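Local coordinates for protein amidase, hydantoinase/carbamoylase family (Burkholderia vietnamiensis, PDB 5I4M) that probably hydrolyses N-carbamoyl-L-amino acids, as a dimeric M20-family enzyme that binds two zinc ions in each subunit, at residues V85-A90 with V143-N148; G151-P156 with D180-G185; L210-G215 with V393-I398; G215-A220 with R371-G376; Q244-G249 with N296-R301. All blocks are in the same frame, centred on the assembly; numbering follows the deposited sequence.

Contact 1: residues V85-A90 with V143-N148; sequences VFMRRA and VVIWTN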
# COMPACT_ATOMS: atom_id res chain seq x y z
N VAL A 85 -13.80 22.41 -19.34
CA VAL A 85 -14.33 23.77 -19.19
C VAL A 85 -13.78 24.62 -20.33
O VAL A 85 -12.56 24.74 -20.48
CB VAL A 85 -13.95 24.38 -17.84
CG1 VAL A 85 -14.56 25.78 -17.70
CG2 VAL A 85 -14.35 23.47 -16.69
N PHE A 86 -14.67 25.24 -21.10
CA PHE A 86 -14.30 26.05 -22.26
C PHE A 86 -14.64 27.50 -21.99
O PHE A 86 -15.82 27.86 -21.87
CB PHE A 86 -14.99 25.53 -23.51
CG PHE A 86 -14.66 24.09 -23.81
CD1 PHE A 86 -15.39 23.05 -23.23
CD2 PHE A 86 -13.60 23.77 -24.64
CE1 PHE A 86 -15.07 21.72 -23.49
CE2 PHE A 86 -13.27 22.44 -24.90
CZ PHE A 86 -14.00 21.42 -24.33
N MET A 87 -13.61 28.33 -21.89
CA MET A 87 -13.76 29.76 -21.63
C MET A 87 -13.42 30.50 -22.92
O MET A 87 -12.27 30.50 -23.36
CB MET A 87 -12.86 30.17 -20.47
CG MET A 87 -13.26 29.52 -19.14
SD MET A 87 -11.94 29.40 -17.91
CE MET A 87 -11.10 27.89 -18.43
N ARG A 88 -14.44 31.11 -23.53
CA ARG A 88 -14.37 31.57 -24.91
C ARG A 88 -14.38 33.09 -24.98
O ARG A 88 -15.26 33.75 -24.42
CB ARG A 88 -15.55 31.00 -25.70
CG ARG A 88 -15.65 31.46 -27.13
CD ARG A 88 -16.77 30.67 -27.79
NE ARG A 88 -17.10 31.14 -29.13
CZ ARG A 88 -16.74 30.53 -30.25
NH1 ARG A 88 -16.01 29.40 -30.21
NH2 ARG A 88 -17.11 31.04 -31.42
N ARG A 89 -13.40 33.65 -25.70
CA ARG A 89 -13.38 35.07 -26.04
C ARG A 89 -13.77 35.23 -27.50
O ARG A 89 -13.05 34.77 -28.39
CB ARG A 89 -12.00 35.67 -25.77
CG ARG A 89 -11.91 37.20 -26.03
CD ARG A 89 -10.47 37.68 -25.87
NE ARG A 89 -10.34 39.14 -25.84
CZ ARG A 89 -10.09 39.90 -26.90
NH1 ARG A 89 -9.98 39.35 -28.11
NH2 ARG A 89 -9.97 41.21 -26.75
N ALA A 90 -14.90 35.88 -27.75
CA ALA A 90 -15.44 36.00 -29.10
C ALA A 90 -14.41 36.60 -30.06
O ALA A 90 -13.60 37.45 -29.69
CB ALA A 90 -16.70 36.87 -29.09
N VAL A 143 -9.76 29.27 -23.74
CA VAL A 143 -8.92 28.61 -22.74
C VAL A 143 -9.70 27.43 -22.18
O VAL A 143 -10.87 27.58 -21.83
CB VAL A 143 -8.51 29.57 -21.61
CG1 VAL A 143 -7.49 28.91 -20.69
CG2 VAL A 143 -7.97 30.86 -22.20
N VAL A 144 -9.05 26.27 -22.08
CA VAL A 144 -9.72 25.04 -21.67
C VAL A 144 -9.07 24.51 -20.41
O VAL A 144 -7.84 24.55 -20.26
CB VAL A 144 -9.68 23.98 -22.80
CG1 VAL A 144 -10.50 22.75 -22.41
CG2 VAL A 144 -10.24 24.56 -24.11
N ILE A 145 -9.90 24.02 -19.48
CA ILE A 145 -9.46 23.11 -18.43
C ILE A 145 -9.89 21.70 -18.82
O ILE A 145 -11.09 21.43 -18.95
CB ILE A 145 -10.04 23.48 -17.05
CG1 ILE A 145 -9.60 24.88 -16.63
CG2 ILE A 145 -9.60 22.43 -16.02
CD1 ILE A 145 -10.39 25.47 -15.49
N TRP A 146 -8.92 20.81 -18.99
CA TRP A 146 -9.22 19.42 -19.31
C TRP A 146 -9.29 18.58 -18.04
O TRP A 146 -8.43 18.70 -17.17
CB TRP A 146 -8.18 18.82 -20.26
CG TRP A 146 -8.05 19.55 -21.56
CD1 TRP A 146 -7.05 20.42 -21.92
CD2 TRP A 146 -8.93 19.47 -22.70
NE1 TRP A 146 -7.27 20.89 -23.20
CE2 TRP A 146 -8.41 20.32 -23.70
CE3 TRP A 146 -10.11 18.76 -22.96
CZ2 TRP A 146 -9.03 20.49 -24.94
CZ3 TRP A 146 -10.72 18.92 -24.20
CH2 TRP A 146 -10.18 19.78 -25.17
N THR A 147 -10.28 17.70 -17.97
CA THR A 147 -10.56 16.93 -16.76
C THR A 147 -9.56 15.79 -16.54
O THR A 147 -9.22 15.06 -17.47
CB THR A 147 -11.97 16.35 -16.84
OG1 THR A 147 -12.93 17.42 -16.81
CG2 THR A 147 -12.24 15.37 -15.69
N ASN A 148 -9.13 15.63 -15.28
CA ASN A 148 -8.38 14.45 -14.82
C ASN A 148 -7.19 14.13 -15.72
O ASN A 148 -6.97 12.99 -16.12
CB ASN A 148 -9.28 13.21 -14.71
CG ASN A 148 -8.55 12.03 -14.08
OD1 ASN A 148 -7.88 12.19 -13.06
ND2 ASN A 148 -8.62 10.86 -14.71
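Val85 pairs with Ile145, and Met87 with Val143, as the hydrogen-bonded positions of an antiparallel ladder whose strands run 166° apart. Four backbone bonds close it, among them Met87 N to Val143 O at 2.8 Å and Val85 N to Ile145 O at 2.9 Å. Between them the CA of Val144 makes a C-H...O contact of 3.1 Å with Val85 O.

The face of Val85, Met87, Val143 and Ile145 is aliphatic. The Met87 chain bends at its last torsion (chi3 -83°), which carries CE to 3.8 Å from Ile145 CG1. Helices 57-72 and 117-132 cover this side.

Aromatic contacts occupy the face of Phe86 and Val144, which run abreast. Val144 CG2 is 3.5 Å from Phe86 CD2, while its CG1 sits over the phenyl face in a CH-pi contact. The same CG1 also lies over a face of Trp146. Phe86 turns its edge to the indole in an offset T-shaped pair, with planes at 87° and the centroids of the phenyl ring and the six-membered indole ring 5.7 Å apart.

The ladder adds an antiparallel flank to the alpha/beta sheet of the M20 catalytic domain, and the chain beyond Trp146 leads, past two residues, to the site residues Glu149 and Glu150.

Contact 2: residues G151-P156 with D180-G185; sequences GSRFAP and DGKTIG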
# COMPACT_ATOMS: atom_id res chain seq x y z
N GLY A 151 -4.27 11.31 -14.59
CA GLY A 151 -4.46 9.87 -14.58
C GLY A 151 -4.00 9.18 -13.32
O GLY A 151 -3.71 7.97 -13.35
N SER A 152 -3.96 9.89 -12.19
CA SER A 152 -3.50 9.34 -10.92
C SER A 152 -4.65 8.81 -10.07
O SER A 152 -4.64 7.65 -9.64
CB SER A 152 -2.72 10.40 -10.13
OG SER A 152 -2.35 9.89 -8.86
N ARG A 153 -5.67 9.64 -9.83
CA ARG A 153 -6.81 9.20 -9.02
C ARG A 153 -7.70 8.25 -9.81
O ARG A 153 -8.15 7.22 -9.29
CB ARG A 153 -7.63 10.40 -8.55
CG ARG A 153 -8.87 9.98 -7.76
CD ARG A 153 -9.73 11.15 -7.34
NE ARG A 153 -10.91 10.64 -6.64
CZ ARG A 153 -12.00 11.34 -6.35
NH1 ARG A 153 -12.08 12.63 -6.69
NH2 ARG A 153 -13.00 10.75 -5.70
N PHE A 154 -7.99 8.59 -11.06
CA PHE A 154 -8.63 7.69 -12.01
C PHE A 154 -7.64 7.51 -13.15
O PHE A 154 -7.05 8.49 -13.61
CB PHE A 154 -9.96 8.24 -12.56
CG PHE A 154 -10.77 9.03 -11.57
CD1 PHE A 154 -10.50 10.37 -11.35
CD2 PHE A 154 -11.85 8.45 -10.92
CE1 PHE A 154 -11.25 11.12 -10.46
CE2 PHE A 154 -12.62 9.19 -10.03
CZ PHE A 154 -12.32 10.52 -9.79
N ALA A 155 -7.44 6.28 -13.57
CA ALA A 155 -6.47 6.05 -14.62
C ALA A 155 -7.17 5.62 -15.91
O ALA A 155 -8.27 5.06 -15.87
CB ALA A 155 -5.46 4.96 -14.22
N PRO A 156 -6.58 5.87 -17.08
CA PRO A 156 -5.26 6.47 -17.28
C PRO A 156 -5.31 7.98 -17.44
O PRO A 156 -6.34 8.61 -17.17
CB PRO A 156 -4.81 5.81 -18.59
CG PRO A 156 -6.07 5.71 -19.37
CD PRO A 156 -7.14 5.35 -18.34
N ASP A 180 -11.51 3.81 -4.44
CA ASP A 180 -12.72 3.52 -3.68
C ASP A 180 -13.90 3.14 -4.57
O ASP A 180 -15.01 3.00 -4.07
CB ASP A 180 -13.10 4.71 -2.81
CG ASP A 180 -12.04 5.05 -1.79
OD1 ASP A 180 -11.43 4.12 -1.23
OD2 ASP A 180 -11.81 6.25 -1.57
N GLY A 181 -13.68 2.99 -5.87
CA GLY A 181 -14.76 2.62 -6.75
C GLY A 181 -15.62 3.77 -7.24
O GLY A 181 -16.63 3.51 -7.91
N LYS A 182 -15.27 5.01 -6.94
CA LYS A 182 -16.01 6.16 -7.45
C LYS A 182 -15.63 6.43 -8.90
O LYS A 182 -14.45 6.41 -9.26
CB LYS A 182 -15.75 7.40 -6.59
CG LYS A 182 -16.13 7.22 -5.13
CD LYS A 182 -15.81 8.47 -4.32
CE LYS A 182 -16.10 8.26 -2.83
NZ LYS A 182 -15.57 9.39 -2.03
N THR A 183 -16.63 6.69 -9.74
CA THR A 183 -16.36 6.92 -11.15
C THR A 183 -16.17 8.40 -11.44
O THR A 183 -16.59 9.26 -10.68
CB THR A 183 -17.50 6.41 -12.03
OG1 THR A 183 -18.67 7.22 -11.82
CG2 THR A 183 -17.81 4.94 -11.73
N ILE A 184 -15.51 8.68 -12.57
CA ILE A 184 -15.39 10.06 -13.03
C ILE A 184 -16.77 10.68 -13.18
O ILE A 184 -17.01 11.82 -12.75
CB ILE A 184 -14.58 10.11 -14.34
CG1 ILE A 184 -13.09 9.92 -14.04
CG2 ILE A 184 -14.83 11.44 -15.08
CD1 ILE A 184 -12.17 10.01 -15.30
N GLY A 185 -17.72 9.94 -13.76
CA GLY A 185 -19.06 10.48 -13.95
C GLY A 185 -19.76 10.83 -12.65
O GLY A 185 -20.44 11.85 -12.55
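Arg153 NH2, which in the conformer of Lys182 described touches Lys182 CD at 3.9 Å, is gripped by two carboxylates, Glu187 and Asp178, in salt bridges. The Lys182 methylene meets the guanidinium at its edge, near its plane. Arg153 reaches this place with a fully extended chain, CG anti to the backbone N (chi1 177°), and it runs alongside the next residue, Phe154, whose CZ lies over one guanidinium face.

Phe154 carries most of the apolar contact. Its ring is sandwiched: Arg153 CG is over one face and Ile184 CG1 over the other, in a CH-pi contact 3.7 Å from the ring centroid. The closest approach of the isoleucine is CG1 to Phe154 CG, 3.5 Å, with CD1 reaching back toward the phenylalanine CB. At the ring edge, Lys182 O lies near the plane, 3.4 Å from Phe154 CE2.

Thr183 takes the N-cap position, its OG1 bonded to Glu186 N, and Ser152 OG is hydrogen-bonded to Ser294 OG of the second subunit. The contact thus sets the capped start of helix 184-191 against an irregular loop of this M20 enzyme, one that leaves the zinc ligand Glu150 and reaches the dimer interface.

Contact 3: residues L210-G215 with V393-I398; sequences LHIEQG and VFVPCI. With ZN (zinc ion), chain C; 3PG (3-phosphoglyceric acid), chain E.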
# COMPACT_ATOMS: atom_id res chain seq x y z
N LEU A 210 0.84 25.50 -23.30
CA LEU A 210 2.03 25.98 -22.60
C LEU A 210 2.23 25.13 -21.35
O LEU A 210 1.28 24.89 -20.59
CB LEU A 210 1.84 27.46 -22.25
CG LEU A 210 2.80 28.13 -21.29
CD1 LEU A 210 4.19 28.18 -21.87
CD2 LEU A 210 2.28 29.54 -20.97
N HIS A 211 3.46 24.66 -21.12
CA HIS A 211 3.71 23.73 -20.01
C HIS A 211 5.16 23.84 -19.57
O HIS A 211 6.03 24.19 -20.37
CB HIS A 211 3.41 22.29 -20.44
CG HIS A 211 3.02 21.39 -19.31
ND1 HIS A 211 3.93 20.90 -18.40
CD2 HIS A 211 1.82 20.85 -18.98
CE1 HIS A 211 3.30 20.10 -17.54
NE2 HIS A 211 2.02 20.06 -17.87
N ILE A 212 5.44 23.53 -18.30
CA ILE A 212 6.83 23.42 -17.90
C ILE A 212 7.40 22.14 -18.49
O ILE A 212 6.68 21.16 -18.72
CB ILE A 212 7.01 23.45 -16.37
CG1 ILE A 212 6.19 22.35 -15.71
CG2 ILE A 212 6.65 24.83 -15.81
CD1 ILE A 212 6.72 21.96 -14.34
N GLU A 213 8.72 22.13 -18.72
CA GLU A 213 9.35 20.99 -19.38
C GLU A 213 9.17 19.69 -18.60
O GLU A 213 8.96 18.62 -19.19
CB GLU A 213 10.84 21.26 -19.58
CG GLU A 213 11.54 20.08 -20.25
CD GLU A 213 13.05 20.18 -20.18
OE1 GLU A 213 13.72 19.13 -20.23
OE2 GLU A 213 13.56 21.31 -20.06
N GLN A 214 9.28 19.75 -17.27
CA GLN A 214 9.27 18.60 -16.37
C GLN A 214 10.52 17.74 -16.50
O GLN A 214 10.55 16.60 -16.04
CB GLN A 214 8.01 17.74 -16.57
CG GLN A 214 6.74 18.56 -16.39
CD GLN A 214 5.50 17.74 -16.61
OE1 GLN A 214 5.20 17.37 -17.74
NE2 GLN A 214 4.76 17.46 -15.54
N GLY A 215 11.55 18.29 -17.13
CA GLY A 215 12.86 17.67 -17.21
C GLY A 215 13.93 18.75 -17.21
O GLY A 215 13.62 19.95 -17.23
N VAL A 393 4.40 24.84 -26.14
CA VAL A 393 5.44 25.77 -25.69
C VAL A 393 5.93 25.26 -24.35
O VAL A 393 5.13 25.08 -23.43
CB VAL A 393 4.90 27.20 -25.55
CG1 VAL A 393 6.03 28.15 -25.11
CG2 VAL A 393 4.23 27.67 -26.83
N PHE A 394 7.23 25.01 -24.24
CA PHE A 394 7.85 24.65 -22.97
C PHE A 394 8.63 25.83 -22.40
O PHE A 394 9.19 26.64 -23.15
CB PHE A 394 8.83 23.47 -23.10
CG PHE A 394 8.19 22.09 -23.01
CD1 PHE A 394 6.81 21.93 -22.86
CD2 PHE A 394 8.99 20.96 -23.07
CE1 PHE A 394 6.26 20.66 -22.77
CE2 PHE A 394 8.44 19.69 -22.99
CZ PHE A 394 7.07 19.54 -22.84
N VAL A 395 8.68 25.91 -21.08
CA VAL A 395 9.67 26.70 -20.35
C VAL A 395 10.40 25.74 -19.43
O VAL A 395 9.93 24.60 -19.21
CB VAL A 395 9.02 27.86 -19.57
CG1 VAL A 395 8.16 28.71 -20.49
CG2 VAL A 395 8.23 27.34 -18.36
N PRO A 396 11.56 26.13 -18.88
CA PRO A 396 12.31 25.22 -18.01
C PRO A 396 11.62 25.06 -16.66
O PRO A 396 10.66 25.76 -16.34
CB PRO A 396 13.67 25.90 -17.83
CG PRO A 396 13.71 27.01 -18.86
CD PRO A 396 12.28 27.39 -19.10
N CYS A 397 12.13 24.12 -15.87
CA CYS A 397 11.79 24.07 -14.45
C CYS A 397 13.05 23.76 -13.66
O CYS A 397 13.99 23.15 -14.17
CB CYS A 397 10.69 23.06 -14.13
SG CYS A 397 10.99 21.39 -14.72
N ILE A 398 13.06 24.20 -12.40
CA ILE A 398 14.27 24.17 -11.58
C ILE A 398 14.69 22.73 -11.33
O ILE A 398 13.90 21.91 -10.84
CB ILE A 398 14.05 24.92 -10.26
CG1 ILE A 398 13.84 26.41 -10.50
CG2 ILE A 398 15.22 24.68 -9.32
CD1 ILE A 398 15.09 27.14 -10.93
ZN ZN C . 0.82 18.39 -16.98
C1 3PG E . 2.11 11.76 -17.77
O1 3PG E . 2.44 11.10 -16.77
O2 3PG E . 2.91 12.04 -18.69
C2 3PG E . 0.69 12.22 -17.87
O3 3PG E . 0.35 12.52 -19.23
C3 3PG E . 0.54 13.48 -17.04
O1P 3PG E . 1.34 14.52 -17.61
P 3PG E . 1.68 15.85 -16.71
O2P 3PG E . 0.39 16.26 -16.06
O3P 3PG E . 2.71 15.35 -15.71
O4P 3PG E . 2.19 16.86 -17.76
O HOH W 1 14.46 22.47 -17.52
O HOH W 2 -0.06 18.07 -18.95
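His211 and Phe394 are partners on strands 206-212 and 390-395, parallel neighbours in the sheet of the M20 catalytic domain. Three backbone bonds join the strands, including His211 N to Val393 O at 2.9 Å.

From its base outward, the His211 side chain leaves the ladder for the metal site. CB lies 4.0 Å from Phe394 CE1. With CG anti to the backbone N (chi1 -153°), the imidazole swings away from the other strand. ND1 then donates to a lone pair of Ile212 O at 2.8 Å, nearly in the ring plane, which fixes the ring's rotation. At the tip, NE2 binds zinc, a site completed by His104, Asp115, a water and two phosphate oxygens of 3-phosphoglyceric acid.

On the same side, the Phe394 ring takes Glu213 CA over one face, 4.0 Å from its centroid. The Glu213 carboxylate accepts from Ile217 N and Leu218 N at the start of the next helix. On the other face of the sheet Leu210 CD1 meets Val393 CG1 at 3.7 Å, beside helix 411-429.

Where the strands end, Cys397 SG tucks against Gln214, 3.5 Å from its backbone N, and Gln214 NE2 hydrogen-bonds the phosphate oxygen O3P at 2.9 Å.

Contact 4: residues G215-A220 with R371-G376; sequences GPILEA and RDIVSG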
# COMPACT_ATOMS: atom_id res chain seq x y z
N GLY A 215 11.55 18.29 -17.13
CA GLY A 215 12.86 17.67 -17.21
C GLY A 215 13.93 18.75 -17.21
O GLY A 215 13.62 19.95 -17.23
N PRO A 216 15.20 18.34 -17.24
CA PRO A 216 16.30 19.27 -16.93
C PRO A 216 16.93 19.98 -18.11
O PRO A 216 17.84 20.79 -17.89
CB PRO A 216 17.32 18.33 -16.28
CG PRO A 216 17.16 17.06 -17.10
CD PRO A 216 15.66 16.94 -17.32
N ILE A 217 16.48 19.72 -19.34
CA ILE A 217 17.25 20.09 -20.53
C ILE A 217 17.29 21.59 -20.72
O ILE A 217 18.37 22.18 -20.91
CB ILE A 217 16.67 19.39 -21.78
CG1 ILE A 217 16.86 17.87 -21.66
CG2 ILE A 217 17.30 19.92 -23.05
CD1 ILE A 217 16.11 17.08 -22.72
N LEU A 218 16.13 22.25 -20.74
CA LEU A 218 16.12 23.67 -21.03
C LEU A 218 16.92 24.45 -20.00
O LEU A 218 17.69 25.35 -20.35
CB LEU A 218 14.69 24.20 -21.10
CG LEU A 218 13.83 23.63 -22.23
CD1 LEU A 218 12.39 24.17 -22.13
CD2 LEU A 218 14.46 23.98 -23.59
N GLU A 219 16.76 24.12 -18.72
CA GLU A 219 17.56 24.80 -17.70
C GLU A 219 19.04 24.49 -17.86
O GLU A 219 19.88 25.39 -17.77
CB GLU A 219 17.10 24.42 -16.29
CG GLU A 219 17.98 25.04 -15.20
CD GLU A 219 17.67 24.50 -13.81
OE1 GLU A 219 17.45 25.31 -12.89
OE2 GLU A 219 17.66 23.26 -13.64
N ALA A 220 19.38 23.22 -18.09
CA ALA A 220 20.79 22.86 -18.18
C ALA A 220 21.46 23.49 -19.39
O ALA A 220 22.68 23.75 -19.36
CB ALA A 220 20.95 21.34 -18.20
N ARG A 371 15.31 26.02 -28.08
CA ARG A 371 15.72 24.84 -28.83
C ARG A 371 14.51 23.95 -29.06
O ARG A 371 13.53 24.00 -28.32
CB ARG A 371 16.82 24.05 -28.10
CG ARG A 371 16.41 23.57 -26.71
CD ARG A 371 17.25 22.38 -26.29
NE ARG A 371 16.78 21.15 -26.92
CZ ARG A 371 17.43 19.99 -26.89
NH1 ARG A 371 18.60 19.89 -26.29
NH2 ARG A 371 16.90 18.93 -27.48
N ASP A 372 14.60 23.14 -30.10
CA ASP A 372 13.58 22.12 -30.33
C ASP A 372 13.65 21.07 -29.23
O ASP A 372 14.73 20.73 -28.75
CB ASP A 372 13.80 21.44 -31.69
CG ASP A 372 13.50 22.34 -32.86
OD1 ASP A 372 13.00 23.46 -32.65
OD2 ASP A 372 13.76 21.91 -34.01
N ILE A 373 12.49 20.53 -28.84
CA ILE A 373 12.47 19.57 -27.75
C ILE A 373 11.30 18.60 -27.91
O ILE A 373 10.27 18.93 -28.50
CB ILE A 373 12.43 20.30 -26.38
CG1 ILE A 373 12.72 19.32 -25.24
CG2 ILE A 373 11.10 21.01 -26.21
CD1 ILE A 373 13.23 20.00 -23.96
N VAL A 374 11.49 17.39 -27.38
CA VAL A 374 10.48 16.34 -27.38
C VAL A 374 9.89 16.24 -25.98
O VAL A 374 10.63 16.13 -25.00
CB VAL A 374 11.08 14.99 -27.83
CG1 VAL A 374 10.01 13.88 -27.79
CG2 VAL A 374 11.67 15.12 -29.23
N SER A 375 8.56 16.30 -25.89
CA SER A 375 7.91 16.20 -24.59
C SER A 375 8.04 14.78 -24.03
O SER A 375 7.69 13.80 -24.71
CB SER A 375 6.44 16.59 -24.70
OG SER A 375 5.75 16.38 -23.48
N GLY A 376 8.51 14.67 -22.79
CA GLY A 376 8.66 13.38 -22.15
C GLY A 376 7.40 12.97 -21.43
O GLY A 376 7.17 11.78 -21.16
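Arg371 lies against both Ile217 and Leu218 of the short helix 217-220. Its CG, placed between the backbone N and the carbonyl carbon (chi1 59°), packs 3.7 Å from Leu218 CD2. A bend at chi3 (-79°) turns the guanidinium across Ile217, whose CG2 sits over one face and comes within 3.5 Å of Arg371 NH1. The group is held in this pose on its polar side: NE donates to Asp372 O at 2.8 Å, close to the guanidinium plane, NH2 adds a weak bond to the same oxygen, and NH1 forms a salt bridge with Glu221.

Past Asp372, whose CB points away, Ile373 turns back to the helix. Its CD1 reaches between the two helix residues, 4.1 Å from Ile217 CB and equally 4.1 Å from Leu218 CG. The interface is therefore built from aliphatic groups and one guanidinium face, with no hydrogen bond crossing it.

Strand 370-375 runs parallel to strand 225-242, to which it is hydrogen-bonded, and helix 217-220 lies over it, with Leu218 and Ile373 both resting on Phe394 of strand 390-395.

Contact 5: residues Q244-G249 with N296-R301; sequences QEAHAG and NVIPGR. With 3PG (3-phosphoglyceric acid), chain H.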
# COMPACT_ATOMS: atom_id res chain seq x y z
N GLN A 244 -0.51 -17.29 -2.64
CA GLN A 244 -1.30 -17.83 -1.54
C GLN A 244 -0.80 -17.24 -0.23
O GLN A 244 0.36 -17.46 0.13
CB GLN A 244 -1.24 -19.36 -1.49
CG GLN A 244 -2.00 -19.95 -0.31
CD GLN A 244 -2.03 -21.47 -0.32
OE1 GLN A 244 -1.00 -22.13 -0.37
NE2 GLN A 244 -3.23 -22.03 -0.29
N GLU A 245 -1.65 -16.50 0.47
CA GLU A 245 -1.25 -16.03 1.78
C GLU A 245 -1.06 -17.22 2.72
O GLU A 245 -1.78 -18.22 2.64
CB GLU A 245 -2.25 -15.02 2.35
CG GLU A 245 -3.68 -15.51 2.46
CD GLU A 245 -4.48 -15.28 1.19
OE1 GLU A 245 -5.72 -15.32 1.26
OE2 GLU A 245 -3.87 -15.04 0.12
N ALA A 246 -0.06 -17.13 3.57
CA ALA A 246 0.28 -18.22 4.48
C ALA A 246 1.20 -17.65 5.54
O ALA A 246 1.58 -16.47 5.48
CB ALA A 246 0.93 -19.40 3.75
N HIS A 247 1.54 -18.47 6.52
CA HIS A 247 2.28 -17.97 7.68
C HIS A 247 3.71 -17.60 7.29
O HIS A 247 4.40 -18.36 6.60
CB HIS A 247 2.30 -19.02 8.79
CG HIS A 247 2.47 -18.44 10.15
ND1 HIS A 247 3.59 -17.74 10.52
CD2 HIS A 247 1.65 -18.43 11.23
CE1 HIS A 247 3.47 -17.32 11.77
NE2 HIS A 247 2.29 -17.72 12.22
N ALA A 248 4.16 -16.43 7.76
CA ALA A 248 5.55 -16.03 7.53
C ALA A 248 6.55 -16.96 8.21
O ALA A 248 7.73 -16.97 7.83
CB ALA A 248 5.77 -14.59 8.02
N GLY A 249 6.11 -17.73 9.21
CA GLY A 249 7.00 -18.63 9.90
C GLY A 249 7.03 -20.02 9.29
O GLY A 249 7.76 -20.29 8.33
N ASN A 296 3.46 -10.55 9.29
CA ASN A 296 3.73 -11.98 9.44
C ASN A 296 2.80 -12.85 8.59
O ASN A 296 2.49 -14.00 8.95
CB ASN A 296 3.72 -12.40 10.92
CG ASN A 296 2.51 -11.90 11.70
OD1 ASN A 296 1.77 -11.01 11.27
ND2 ASN A 296 2.33 -12.47 12.91
N VAL A 297 2.39 -12.35 7.42
CA VAL A 297 1.63 -13.11 6.43
C VAL A 297 2.35 -12.96 5.09
O VAL A 297 2.54 -11.83 4.62
CB VAL A 297 0.18 -12.62 6.31
CG1 VAL A 297 -0.59 -13.46 5.28
CG2 VAL A 297 -0.53 -12.65 7.67
N ILE A 298 2.73 -14.08 4.47
CA ILE A 298 3.21 -14.08 3.09
C ILE A 298 2.16 -13.41 2.21
O ILE A 298 0.99 -13.83 2.23
CB ILE A 298 3.47 -15.51 2.59
CG1 ILE A 298 4.58 -16.19 3.40
CG2 ILE A 298 3.79 -15.51 1.09
CD1 ILE A 298 4.51 -17.73 3.30
N PRO A 299 2.50 -12.39 1.43
CA PRO A 299 1.47 -11.69 0.64
C PRO A 299 0.88 -12.61 -0.42
O PRO A 299 1.60 -13.29 -1.15
CB PRO A 299 2.24 -10.51 0.03
CG PRO A 299 3.33 -10.23 1.03
CD PRO A 299 3.76 -11.62 1.48
N GLY A 300 -0.45 -12.62 -0.49
CA GLY A 300 -1.15 -13.53 -1.38
C GLY A 300 -1.63 -12.85 -2.65
O GLY A 300 -2.00 -13.53 -3.61
N ARG A 301 -1.64 -11.52 -2.67
CA ARG A 301 -2.09 -10.78 -3.85
C ARG A 301 -1.39 -9.43 -3.88
O ARG A 301 -1.34 -8.74 -2.86
CB ARG A 301 -3.61 -10.60 -3.83
CG ARG A 301 -4.19 -10.08 -5.14
CD ARG A 301 -5.72 -9.99 -5.11
NE ARG A 301 -6.21 -8.86 -4.31
CZ ARG A 301 -6.85 -8.98 -3.15
NH1 ARG A 301 -7.10 -10.18 -2.63
NH2 ARG A 301 -7.25 -7.90 -2.49
C1 3PG H . 4.10 -15.15 14.67
O1 3PG H . 4.06 -14.54 13.60
O2 3PG H . 4.96 -16.05 14.91
C2 3PG H . 3.43 -14.46 15.83
O3 3PG H . 4.07 -14.83 17.05
C3 3PG H . 1.98 -14.89 15.86
O1P 3PG H . 1.89 -16.32 16.01
P 3PG H . 0.50 -17.09 15.71
O2P 3PG H . 0.47 -17.20 14.19
O3P 3PG H . -0.59 -16.20 16.25
O4P 3PG H . 0.62 -18.45 16.43
O HOH W 3 -4.37 -14.92 -2.61
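Segments 244-249 and 296-301 run in nearly opposite directions, 167° apart end to end, as weakly bonded antiparallel strands of the dimerisation domain, where Ile298 N donates to Ala246 O at 2.8 Å and Ala248 N to Asn296 O at 3.2 Å, the latter donor standing 62° out of the carbonyl plane. Beyond them a classic beta bulge sets Gly300 and Arg301 together opposite His291.

Ile298 packs on Ala246 and the His247 carbonyl: its CD1 lies 3.4 Å from His247 O and 4.0 Å from Ala246 CB. Val297 CB points away overall, yet its CG1 touches Glu245 CB at 3.7 Å. In the conformer described, the glutamate chain is bent at chi2, which brings OE2 beside the CA of Gly300.

His247 and Asn296 face the second subunit, whose active site holds the 3-phosphoglyceric acid they bind. His247 ND1 accepts from Gly249 N, nearly in the ring plane, so the imidazole is fixed with NE2 directed at the ligand; His247 NE2 donates to phosphate oxygen O2P at 2.7 Å. Asn296 O lies over the imidazole face and also accepts from His403 ND1 of the second subunit, whose ring stacks on His247. Gln214 and Arg309 of that subunit hold the same ligand. The amide of Asn296 adds a nearly straight bond (174°), ND2 to carboxylate oxygen O1 at 2.8 Å.

Overall arrangement
Contacts 1 to 4 lie in the catalytic domain, contact 5 far out in the dimerisation domain, about 45 Å from contact 3 between centres. Contacts 1 and 3 involve different strand pairs of the alpha/beta sheet, their centres about 21 Å apart. Contact 2 follows contact 1 along the chain and touches it through Asn148 and Phe154. Contacts 3 and 4 share Gly215 and have centres only about 7 Å apart; contact 4 is nested in the loop closed by contact 3, and contact 5 in the loop closed by contact 4. Contact 3 supplies ligand-binding residues to its own subunit's zinc site, contact 5 to its partner's, so each active site is completed across the dimer.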